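Local structure of protein ppBat (Bacteroides thetaiotaomicron VPI-5482, 3CNE) at residues A[19-24]-A[69-74]; A[145-150]-A[160-165]; A[153-158]-A[168-173]. The protein binds flavin derivatives such as lumichrome, riboflavin, FMN and FAD, may act as a flavin store and appears to lack proteolytic and chaperone activity. All coordinates share one frame; numbering follows the deposited sequence.

Contact 1. Residues A[19-24]-A[69-74]; sequences FQYLEA and ALVFSC. With ZN (zinc ion), chain E.
In the core of this DJ-1/PfpI-family alpha/beta fold, helix 15-27 lies on the central sheet, and Tyr-21 meets Val-71 and Ser-73 of strand 69-73. Val-71 CG1 stands over one face of the Tyr-21 ring in a CH-pi contact. The methyl is 3.7 Å from the ring centroid and 16° off the ring normal. It is displaced toward the rim, and its nearest ring atoms are Tyr-21 CD2 and CE2, CD2 being 3.6 Å away. CG1 of Val-71 is the branch opposite the backbone N (chi1 170°), and this torsion turns it to the ring. Ser-73 comes from another direction. Its OG lies at the edge of the same ring, in the ring plane, 4.0 Å from Tyr-21 CD2. The hydroxyl of Tyr-21 passes on to His-110, where OH is hydrogen-bonded to ND1, and the two rings also meet.

Strand 69-73 leads directly into the structural zinc site. Cys-74 follows its last residue and binds the zinc ion through SG at 2.3 Å. Cys-111 is also a ligand of this zinc. Phe-19, which points away from the strand, meets Phe-19 of the second subunit. No hydrogen bond joins the two segments. Helix and strand are therefore held here by dispersion and CH-pi contact, and the phenol oxygen finds its partner outside the two segments, in His-110.

Contact 2. Residues A[145-150]-A[160-165]; sequences DEKSEI and ENTIWT. With FMN (flavin mononucleotide), chain N.
Lys-147 lies across Thr-162 and Thr-165 of the loop 160-165, beside the flavin site. Its CB and CG rest on Thr-162 CG2, with CG 3.9 Å from that methyl. CD then meets Thr-165 CG2 at 3.8 Å, the two side chains crossing at about a right angle. The chain bends at its last torsion (chi4 -85°), which brings NZ to a water 3.1 Å away. The same water accepts from Trp-164 NE1 and lies in the plane of the indole, at its edge.

Next along the chain the contact is polar. Ser-148 OG donates to Thr-165 OG1 at 2.7 Å. Thr-165 OG1 in turn donates to Thr-162 O at 2.6 Å, in the carbonyl plane. That carbonyl also accepts from Thr-165 N, so two donors grip it. Thr-162 OG1 lies 2.8 Å from Lys-147 O, and Asp-159 N is hydrogen-bonded to that hydroxyl.

Trp-164 is held between two surfaces. One face lies against the FMN isoalloxazine, with CZ2 3.4 Å from FMN C5A. The other has Thr-165 CG2 over its centre. With an alanine in place of Trp-164, the flavin would probably lose its aromatic neighbour on this side and the water its indole donor. Asn-161 O of the second subunit hydrogen-bonds the FMN. The bonds from Ser-148 to Thr-162 O probably steady the loop and set the Thr-165 methyl against the indole.

Contact 3. Residues A[153-158]-A[168-173]; sequences NFFTAQ and PKVIEA
Phe-155 and Val-170 lie alongside each other, pointing opposite ways, where strand 154-157 faces helix 167-174. The short strand and helix run nearly antiparallel, at 154°, with their axes 10.0 Å apart. Phe-155 leans out from the strand with CG opposite its carbonyl carbon (chi1 -65°). This brings the CD1-CE1-CZ flank of the ring to the helix. Val-170 CG2 meets Phe-155 CD1 at 3.7 Å and also touches CB of the phenylalanine. Further out, Phe-155 CZ reaches Ala-173 CB at 4.2 Å, one helical turn beyond Lys-169. Between these two contacts the ring passes Lys-169 O, which lies 4.2 Å from Phe-155 CE1. That carbonyl is already used inside the helix, where it accepts from Ala-173 N at 3.0 Å. All three helix partners approach the ring obliquely. At the ring's edge, and in its plane, lies Asn-153 O, just before the strand.

Val-170 also touches Ile-108 of strand 106-110, so the helix reaches more than one strand of the sheet. No hydrogen bond crosses between the segments. The chemistry implies that the C-terminal helix is held to the sheet here by van der Waals contact of apolar groups.

All three contacts reach the same central sheet. Contact 1 is the most deeply buried, while contacts 2 and 3 are partly buried and farther from the chain centre. Contacts 1 and 3 each set a helix on a strand with apolar groups and no hydrogen bond across. Contact 2 joins a strand end to a loop, where hydroxyl and carbonyl bonds and one bridging water add to methyl contacts beside the flavin. Contact 2 holds strand 148-151 and contact 3 its neighbour 154-157, paired through Glu-149 N and Thr-156 O. Gln-20 links contact 1 to contact 2 by a probable hydrogen bond to Glu-160 O. Ala-24 packs on Ile-171, joining the helices of contacts 1 and 3.

Contact 1. Residues A[19-24]-A[69-74]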
loop_
_atom_site.group_PDB
_atom_site.type_symbol
_atom_site.label_atom_id
_atom_site.label_comp_id
_atom_site.label_asym_id
_atom_site.label_seq_id
_atom_site.Cartn_x
_atom_site.Cartn_y
_atom_site.Cartn_z
ATOM N N PHE A 19 -1.691 -3.633 0.406
ATOM C CA PHE A 19 -1.492 -3.538 -1.022
ATOM C C PHE A 19 -0.271 -4.269 -1.579
ATOM O O PHE A 19 -0.273 -4.669 -2.735
ATOM C CB PHE A 19 -1.611 -2.090 -1.498
ATOM C CG PHE A 19 -3.025 -1.639 -1.522
ATOM C CD1 PHE A 19 -3.556 -0.942 -0.459
ATOM C CD2 PHE A 19 -3.863 -2.019 -2.574
ATOM C CE1 PHE A 19 -4.900 -0.530 -0.463
ATOM C CE2 PHE A 19 -5.195 -1.632 -2.571
ATOM C CZ PHE A 19 -5.709 -0.900 -1.518
ATOM N N GLN A 20 0.755 -4.442 -0.760
ATOM C CA GLN A 20 1.831 -5.373 -1.130
ATOM C C GLN A 20 1.272 -6.755 -1.451
ATOM O O GLN A 20 1.627 -7.337 -2.463
ATOM C CB GLN A 20 2.865 -5.484 -0.005
ATOM C CG GLN A 20 3.825 -4.317 0.046
ATOM C CD GLN A 20 4.960 -4.606 0.999
ATOM O OE1 GLN A 20 5.869 -5.388 0.676
ATOM N NE2 GLN A 20 4.892 -4.031 2.199
ATOM N N TYR A 21 0.371 -7.265 -0.612
ATOM C CA TYR A 21 -0.309 -8.515 -0.925
ATOM C C TYR A 21 -1.174 -8.378 -2.185
ATOM O O TYR A 21 -1.070 -9.202 -3.090
ATOM C CB TYR A 21 -1.193 -9.002 0.231
ATOM C CG TYR A 21 -0.469 -9.328 1.524
ATOM C CD1 TYR A 21 0.468 -10.375 1.576
ATOM C CD2 TYR A 21 -0.764 -8.642 2.709
ATOM C CE1 TYR A 21 1.135 -10.696 2.774
ATOM C CE2 TYR A 21 -0.116 -8.967 3.900
ATOM C CZ TYR A 21 0.829 -10.002 3.921
ATOM O OH TYR A 21 1.487 -10.332 5.083
ATOM N N LEU A 22 -2.018 -7.343 -2.238
ATOM C CA LEU A 22 -3.041 -7.293 -3.279
ATOM C C LEU A 22 -2.434 -7.063 -4.642
ATOM O O LEU A 22 -2.894 -7.646 -5.620
ATOM C CB LEU A 22 -4.137 -6.274 -2.971
ATOM C CG LEU A 22 -4.839 -6.424 -1.615
ATOM C CD1 LEU A 22 -5.998 -5.444 -1.526
ATOM C CD2 LEU A 22 -5.308 -7.870 -1.346
ATOM N N GLU A 23 -1.411 -6.212 -4.715
ATOM C CA GLU A 23 -0.714 -6.011 -5.972
ATOM C C GLU A 23 -0.078 -7.300 -6.442
ATOM O O GLU A 23 -0.215 -7.690 -7.626
ATOM C CB GLU A 23 0.355 -4.944 -5.850
ATOM C CG GLU A 23 1.070 -4.719 -7.168
ATOM C CD GLU A 23 2.306 -3.947 -7.005
ATOM O OE1 GLU A 23 3.104 -4.296 -6.102
ATOM O OE2 GLU A 23 2.472 -2.979 -7.770
ATOM N N ALA A 24 0.625 -7.963 -5.538
ATOM C CA ALA A 24 1.268 -9.244 -5.903
ATOM C C ALA A 24 0.250 -10.280 -6.425
ATOM O O ALA A 24 0.488 -10.896 -7.465
ATOM C CB ALA A 24 2.103 -9.804 -4.741
ATOM N N ALA A 69 -6.287 -20.227 1.449
ATOM C CA ALA A 69 -5.306 -19.414 2.156
ATOM C C ALA A 69 -6.020 -18.285 2.867
ATOM O O ALA A 69 -7.056 -17.823 2.407
ATOM C CB ALA A 69 -4.260 -18.837 1.189
ATOM N N LEU A 70 -5.447 -17.874 3.996
ATOM C CA LEU A 70 -5.861 -16.683 4.714
ATOM C C LEU A 70 -4.664 -15.751 4.806
ATOM O O LEU A 70 -3.555 -16.185 5.151
ATOM C CB LEU A 70 -6.353 -17.053 6.101
ATOM C CG LEU A 70 -6.971 -15.996 7.032
ATOM C CD1 LEU A 70 -7.846 -16.665 8.071
ATOM C CD2 LEU A 70 -5.864 -15.239 7.770
ATOM N N VAL A 71 -4.890 -14.476 4.479
ATOM C CA VAL A 71 -3.931 -13.406 4.769
ATOM C C VAL A 71 -4.471 -12.548 5.919
ATOM O O VAL A 71 -5.619 -12.108 5.882
ATOM C CB VAL A 71 -3.661 -12.480 3.545
ATOM C CG1 VAL A 71 -2.882 -11.278 3.947
ATOM C CG2 VAL A 71 -2.896 -13.244 2.437
ATOM N N PHE A 72 -3.661 -12.350 6.954
ATOM C CA PHE A 72 -4.030 -11.407 8.007
ATOM C C PHE A 72 -3.225 -10.131 7.809
ATOM O O PHE A 72 -1.999 -10.106 8.006
ATOM C CB PHE A 72 -3.787 -11.937 9.422
ATOM C CG PHE A 72 -4.231 -10.955 10.483
ATOM C CD1 PHE A 72 -5.580 -10.868 10.844
ATOM C CD2 PHE A 72 -3.330 -10.064 11.050
ATOM C CE1 PHE A 72 -6.030 -9.904 11.806
ATOM C CE2 PHE A 72 -3.752 -9.136 12.016
ATOM C CZ PHE A 72 -5.108 -9.057 12.382
ATOM N N SER A 73 -3.925 -9.079 7.420
ATOM C CA SER A 73 -3.272 -7.819 7.100
ATOM C C SER A 73 -3.445 -6.870 8.295
ATOM O O SER A 73 -4.540 -6.387 8.590
ATOM C CB SER A 73 -3.848 -7.246 5.800
ATOM O OG SER A 73 -2.916 -6.385 5.161
ATOM N N CYS A 74 -2.338 -6.638 8.986
ATOM C CA CYS A 74 -2.350 -6.011 10.269
ATOM C C CYS A 74 -2.525 -4.471 10.152
ATOM O O CYS A 74 -2.391 -3.890 9.083
ATOM C CB CYS A 74 -1.035 -6.366 10.952
ATOM S SG CYS A 74 -0.978 -6.100 12.727
HETATM ZN ZN ZN E . 0.606 -4.542 13.307
#

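Contact 2. Residues A[145-150]-A[160-165]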
loop_
_atom_site.group_PDB
_atom_site.type_symbol
_atom_site.label_atom_id
_atom_site.label_comp_id
_atom_site.label_asym_id
_atom_site.label_seq_id
_atom_site.Cartn_x
_atom_site.Cartn_y
_atom_site.Cartn_z
ATOM N N ASP A 145 13.704 -13.820 15.577
ATOM C CA ASP A 145 14.080 -12.446 15.234
ATOM C C ASP A 145 14.235 -12.280 13.723
ATOM O O ASP A 145 14.641 -11.221 13.253
ATOM C CB ASP A 145 15.407 -12.050 15.907
ATOM C CG ASP A 145 15.326 -12.013 17.428
ATOM O OD1 ASP A 145 14.243 -11.741 17.999
ATOM O OD2 ASP A 145 16.389 -12.250 18.051
ATOM N N GLU A 146 13.919 -13.327 12.966
ATOM C CA GLU A 146 14.050 -13.287 11.499
ATOM C C GLU A 146 13.054 -12.333 10.847
ATOM O O GLU A 146 12.012 -12.016 11.439
ATOM C CB GLU A 146 13.932 -14.691 10.889
ATOM C CG GLU A 146 15.077 -15.620 11.270
ATOM C CD GLU A 146 16.436 -14.971 11.069
ATOM O OE1 GLU A 146 16.798 -14.713 9.898
ATOM O OE2 GLU A 146 17.128 -14.711 12.083
ATOM N N LYS A 147 13.399 -11.906 9.623
ATOM C CA LYS A 147 12.618 -10.955 8.838
ATOM C C LYS A 147 11.305 -11.581 8.388
ATOM O O LYS A 147 10.284 -10.896 8.278
ATOM C CB LYS A 147 13.400 -10.482 7.606
ATOM C CG LYS A 147 14.490 -9.450 7.869
ATOM C CD LYS A 147 15.144 -9.023 6.563
ATOM C CE LYS A 147 16.396 -8.201 6.772
ATOM N NZ LYS A 147 16.073 -6.767 6.959
ATOM N N SER A 148 11.359 -12.882 8.090
ATOM C CA SER A 148 10.175 -13.678 7.831
ATOM C C SER A 148 10.494 -15.126 8.173
ATOM O O SER A 148 11.662 -15.479 8.320
ATOM C CB SER A 148 9.693 -13.544 6.385
ATOM O OG SER A 148 10.722 -13.787 5.431
ATOM N N GLU A 149 9.443 -15.927 8.323
ATOM C CA GLU A 149 9.538 -17.345 8.649
ATOM C C GLU A 149 8.494 -18.081 7.838
ATOM O O GLU A 149 7.328 -17.657 7.764
ATOM C CB GLU A 149 9.274 -17.613 10.140
ATOM C CG GLU A 149 10.403 -17.184 11.085
ATOM C CD GLU A 149 11.708 -17.997 10.931
ATOM O OE1 GLU A 149 11.730 -19.030 10.239
ATOM O OE2 GLU A 149 12.719 -17.601 11.533
ATOM N N ILE A 150 8.928 -19.172 7.216
ATOM C CA ILE A 150 8.022 -20.093 6.576
ATOM C C ILE A 150 8.203 -21.421 7.288
ATOM O O ILE A 150 9.286 -21.993 7.291
ATOM C CB ILE A 150 8.266 -20.170 5.033
ATOM C CG1 ILE A 150 7.932 -18.815 4.395
ATOM C CG2 ILE A 150 7.420 -21.292 4.399
ATOM C CD1 ILE A 150 8.309 -18.704 2.935
ATOM N N GLU A 160 5.553 -4.760 7.736
ATOM C CA GLU A 160 5.271 -4.373 6.352
ATOM C C GLU A 160 6.569 -4.208 5.586
ATOM O O GLU A 160 6.615 -4.433 4.384
ATOM C CB GLU A 160 4.461 -3.053 6.277
ATOM C CG GLU A 160 3.017 -3.178 6.763
ATOM C CD GLU A 160 2.873 -3.148 8.302
ATOM O OE1 GLU A 160 1.742 -3.408 8.818
ATOM O OE2 GLU A 160 3.893 -2.878 8.994
ATOM N N ASN A 161 7.642 -3.809 6.262
ATOM C CA ASN A 161 8.885 -3.642 5.519
ATOM C C ASN A 161 9.688 -4.916 5.282
ATOM O O ASN A 161 10.697 -4.873 4.593
ATOM C CB ASN A 161 9.770 -2.569 6.134
ATOM C CG ASN A 161 9.707 -2.564 7.606
ATOM O OD1 ASN A 161 10.363 -3.381 8.253
ATOM N ND2 ASN A 161 8.894 -1.642 8.181
ATOM N N THR A 162 9.250 -6.041 5.834
ATOM C CA THR A 162 9.924 -7.313 5.520
ATOM C C THR A 162 9.064 -8.298 4.693
ATOM O O THR A 162 9.481 -9.457 4.415
ATOM C CB THR A 162 10.417 -8.020 6.782
ATOM O OG1 THR A 162 9.306 -8.376 7.611
ATOM C CG2 THR A 162 11.367 -7.148 7.561
ATOM N N ILE A 163 7.862 -7.859 4.327
ATOM C CA ILE A 163 6.974 -8.688 3.508
ATOM C C ILE A 163 7.694 -9.157 2.228
ATOM O O ILE A 163 7.613 -10.337 1.859
ATOM C CB ILE A 163 5.647 -7.978 3.182
ATOM C CG1 ILE A 163 4.772 -7.919 4.444
ATOM C CG2 ILE A 163 4.878 -8.747 2.064
ATOM C CD1 ILE A 163 3.586 -6.964 4.339
ATOM N N TRP A 164 8.441 -8.237 1.604
ATOM C CA TRP A 164 9.216 -8.524 0.392
ATOM C C TRP A 164 10.091 -9.774 0.531
ATOM O O TRP A 164 10.341 -10.433 -0.470
ATOM C CB TRP A 164 10.090 -7.325 -0.025
ATOM C CG TRP A 164 11.320 -7.093 0.839
ATOM C CD1 TRP A 164 11.387 -6.382 1.982
ATOM C CD2 TRP A 164 12.649 -7.586 0.595
ATOM N NE1 TRP A 164 12.669 -6.380 2.482
ATOM C CE2 TRP A 164 13.466 -7.110 1.635
ATOM C CE3 TRP A 164 13.227 -8.378 -0.415
ATOM C CZ2 TRP A 164 14.833 -7.417 1.714
ATOM C CZ3 TRP A 164 14.596 -8.669 -0.343
ATOM C CH2 TRP A 164 15.374 -8.192 0.710
ATOM N N THR A 165 10.566 -10.076 1.751
ATOM C CA THR A 165 11.461 -11.241 1.979
ATOM C C THR A 165 10.779 -12.606 1.836
ATOM O O THR A 165 11.455 -13.622 1.643
ATOM C CB THR A 165 12.181 -11.220 3.352
ATOM O OG1 THR A 165 11.231 -11.383 4.421
ATOM C CG2 THR A 165 13.003 -9.955 3.527
HETATM N N1 FMN N . 11.432 -4.080 -1.211
HETATM C C2 FMN N . 10.508 -3.415 -0.432
HETATM O O2 FMN N . 9.345 -3.316 -0.837
HETATM N N3 FMN N . 10.896 -2.866 0.782
HETATM C C4 FMN N . 12.215 -2.982 1.214
HETATM O O4 FMN N . 12.551 -2.542 2.325
HETATM C C4A FMN N . 13.145 -3.658 0.424
HETATM N N5 FMN N . 14.459 -3.783 0.842
HETATM C C5A FMN N . 15.364 -4.455 0.040
HETATM C C6 FMN N . 16.680 -4.580 0.458
HETATM C C7 FMN N . 17.612 -5.260 -0.322
HETATM C C7M FMN N . 18.736 -5.936 0.417
HETATM C C8 FMN N . 17.228 -5.791 -1.562
HETATM C C8M FMN N . 18.234 -5.738 -2.690
HETATM C C9 FMN N . 15.895 -5.674 -1.952
HETATM C C9A FMN N . 14.959 -5.001 -1.178
HETATM N N10 FMN N . 13.639 -4.880 -1.609
HETATM C C10 FMN N . 12.745 -4.205 -0.798
HETATM C "C1'" FMN N . 13.038 -5.961 -2.461
HETATM C "C2'" FMN N . 12.859 -5.609 -3.933
HETATM O "O2'" FMN N . 11.618 -4.951 -4.127
HETATM C "C3'" FMN N . 12.920 -6.902 -4.756
HETATM O "O3'" FMN N . 14.175 -7.523 -4.542
HETATM C "C4'" FMN N . 12.712 -6.674 -6.255
HETATM O "O4'" FMN N . 11.332 -6.674 -6.583
HETATM O O HOH W 1 14.129 -5.305 5.048
#

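Contact 3. Residues A[153-158]-A[168-173]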
loop_
_atom_site.group_PDB
_atom_site.type_symbol
_atom_site.label_atom_id
_atom_site.label_comp_id
_atom_site.label_asym_id
_atom_site.label_seq_id
_atom_site.Cartn_x
_atom_site.Cartn_y
_atom_site.Cartn_z
ATOM N N ASN A 153 2.477 -24.538 7.213
ATOM C CA ASN A 153 1.512 -23.718 6.481
ATOM C C ASN A 153 1.603 -22.222 6.793
ATOM O O ASN A 153 0.822 -21.440 6.259
ATOM C CB ASN A 153 0.093 -24.219 6.722
ATOM C CG ASN A 153 -0.069 -25.673 6.369
ATOM O OD1 ASN A 153 0.444 -26.149 5.340
ATOM N ND2 ASN A 153 -0.780 -26.403 7.223
ATOM N N PHE A 154 2.580 -21.833 7.623
ATOM C CA PHE A 154 2.697 -20.459 8.092
ATOM C C PHE A 154 3.757 -19.654 7.357
ATOM O O PHE A 154 4.918 -20.027 7.329
ATOM C CB PHE A 154 2.953 -20.407 9.609
ATOM C CG PHE A 154 1.813 -20.921 10.415
ATOM C CD1 PHE A 154 0.786 -20.067 10.822
ATOM C CD2 PHE A 154 1.737 -22.269 10.749
ATOM C CE1 PHE A 154 -0.306 -20.554 11.543
ATOM C CE2 PHE A 154 0.651 -22.760 11.497
ATOM C CZ PHE A 154 -0.363 -21.906 11.884
ATOM N N PHE A 155 3.324 -18.527 6.801
ATOM C CA PHE A 155 4.186 -17.608 6.067
ATOM C C PHE A 155 4.017 -16.265 6.773
ATOM O O PHE A 155 3.034 -15.571 6.556
ATOM C CB PHE A 155 3.720 -17.504 4.603
ATOM C CG PHE A 155 3.863 -18.787 3.814
ATOM C CD1 PHE A 155 4.737 -18.851 2.722
ATOM C CD2 PHE A 155 3.132 -19.924 4.147
ATOM C CE1 PHE A 155 4.898 -20.042 1.989
ATOM C CE2 PHE A 155 3.287 -21.121 3.416
ATOM C CZ PHE A 155 4.174 -21.165 2.337
ATOM N N THR A 156 4.957 -15.913 7.648
ATOM C CA THR A 156 4.805 -14.702 8.436
ATOM C C THR A 156 6.023 -13.805 8.278
ATOM O O THR A 156 7.153 -14.281 8.124
ATOM C CB THR A 156 4.532 -15.002 9.930
ATOM O OG1 THR A 156 5.646 -15.704 10.509
ATOM C CG2 THR A 156 3.292 -15.854 10.080
ATOM N N ALA A 157 5.768 -12.501 8.278
ATOM C CA ALA A 157 6.830 -11.508 8.177
ATOM C C ALA A 157 6.777 -10.615 9.412
ATOM O O ALA A 157 5.701 -10.358 9.956
ATOM C CB ALA A 157 6.664 -10.698 6.913
ATOM N N GLN A 158 7.944 -10.168 9.851
ATOM C CA GLN A 158 8.074 -9.318 11.011
ATOM C C GLN A 158 7.188 -8.063 10.898
ATOM O O GLN A 158 6.481 -7.708 11.846
ATOM C CB GLN A 158 9.541 -8.925 11.181
ATOM C CG GLN A 158 9.850 -8.317 12.518
ATOM C CD GLN A 158 11.318 -8.045 12.716
ATOM O OE1 GLN A 158 11.805 -6.959 12.396
ATOM N NE2 GLN A 158 12.030 -9.022 13.270
ATOM N N PRO A 168 7.766 -13.592 -2.676
ATOM C CA PRO A 168 7.950 -14.496 -3.824
ATOM C C PRO A 168 7.614 -15.955 -3.490
ATOM O O PRO A 168 7.034 -16.652 -4.327
ATOM C CB PRO A 168 9.456 -14.361 -4.141
ATOM C CG PRO A 168 9.795 -12.969 -3.644
ATOM C CD PRO A 168 9.034 -12.916 -2.337
ATOM N N LYS A 169 7.967 -16.403 -2.288
ATOM C CA LYS A 169 7.616 -17.761 -1.851
ATOM C C LYS A 169 6.096 -17.908 -1.696
ATOM O O LYS A 169 5.541 -18.945 -2.017
ATOM C CB LYS A 169 8.352 -18.131 -0.542
ATOM C CG LYS A 169 9.879 -18.316 -0.702
ATOM C CD LYS A 169 10.581 -18.859 0.557
ATOM C CE LYS A 169 10.816 -17.811 1.673
ATOM N NZ LYS A 169 12.147 -17.074 1.664
ATOM N N VAL A 170 5.420 -16.856 -1.211
ATOM C CA VAL A 170 3.966 -16.904 -1.038
ATOM C C VAL A 170 3.297 -17.027 -2.397
ATOM O O VAL A 170 2.382 -17.829 -2.582
ATOM C CB VAL A 170 3.436 -15.648 -0.328
ATOM C CG1 VAL A 170 1.902 -15.668 -0.286
ATOM C CG2 VAL A 170 4.012 -15.584 1.056
ATOM N N ILE A 171 3.751 -16.205 -3.333
ATOM C CA ILE A 171 3.224 -16.222 -4.693
ATOM C C ILE A 171 3.425 -17.611 -5.304
ATOM O O ILE A 171 2.487 -18.178 -5.849
ATOM C CB ILE A 171 3.857 -15.132 -5.591
ATOM C CG1 ILE A 171 3.485 -13.716 -5.107
ATOM C CG2 ILE A 171 3.412 -15.316 -7.068
ATOM C CD1 ILE A 171 1.996 -13.501 -4.938
ATOM N N GLU A 172 4.644 -18.142 -5.201
ATOM C CA GLU A 172 4.980 -19.461 -5.752
ATOM C C GLU A 172 4.051 -20.552 -5.194
ATOM O O GLU A 172 3.556 -21.396 -5.943
ATOM C CB GLU A 172 6.466 -19.765 -5.524
ATOM C CG GLU A 172 6.894 -21.251 -5.653
ATOM C CD GLU A 172 7.105 -21.719 -7.095
ATOM O OE1 GLU A 172 6.405 -22.675 -7.531
ATOM O OE2 GLU A 172 7.972 -21.145 -7.799
ATOM N N ALA A 173 3.774 -20.495 -3.895
ATOM C CA ALA A 173 2.878 -21.469 -3.221
ATOM C C ALA A 173 1.413 -21.365 -3.647
ATOM O O ALA A 173 0.660 -22.337 -3.538
ATOM C CB ALA A 173 2.997 -21.342 -1.705
#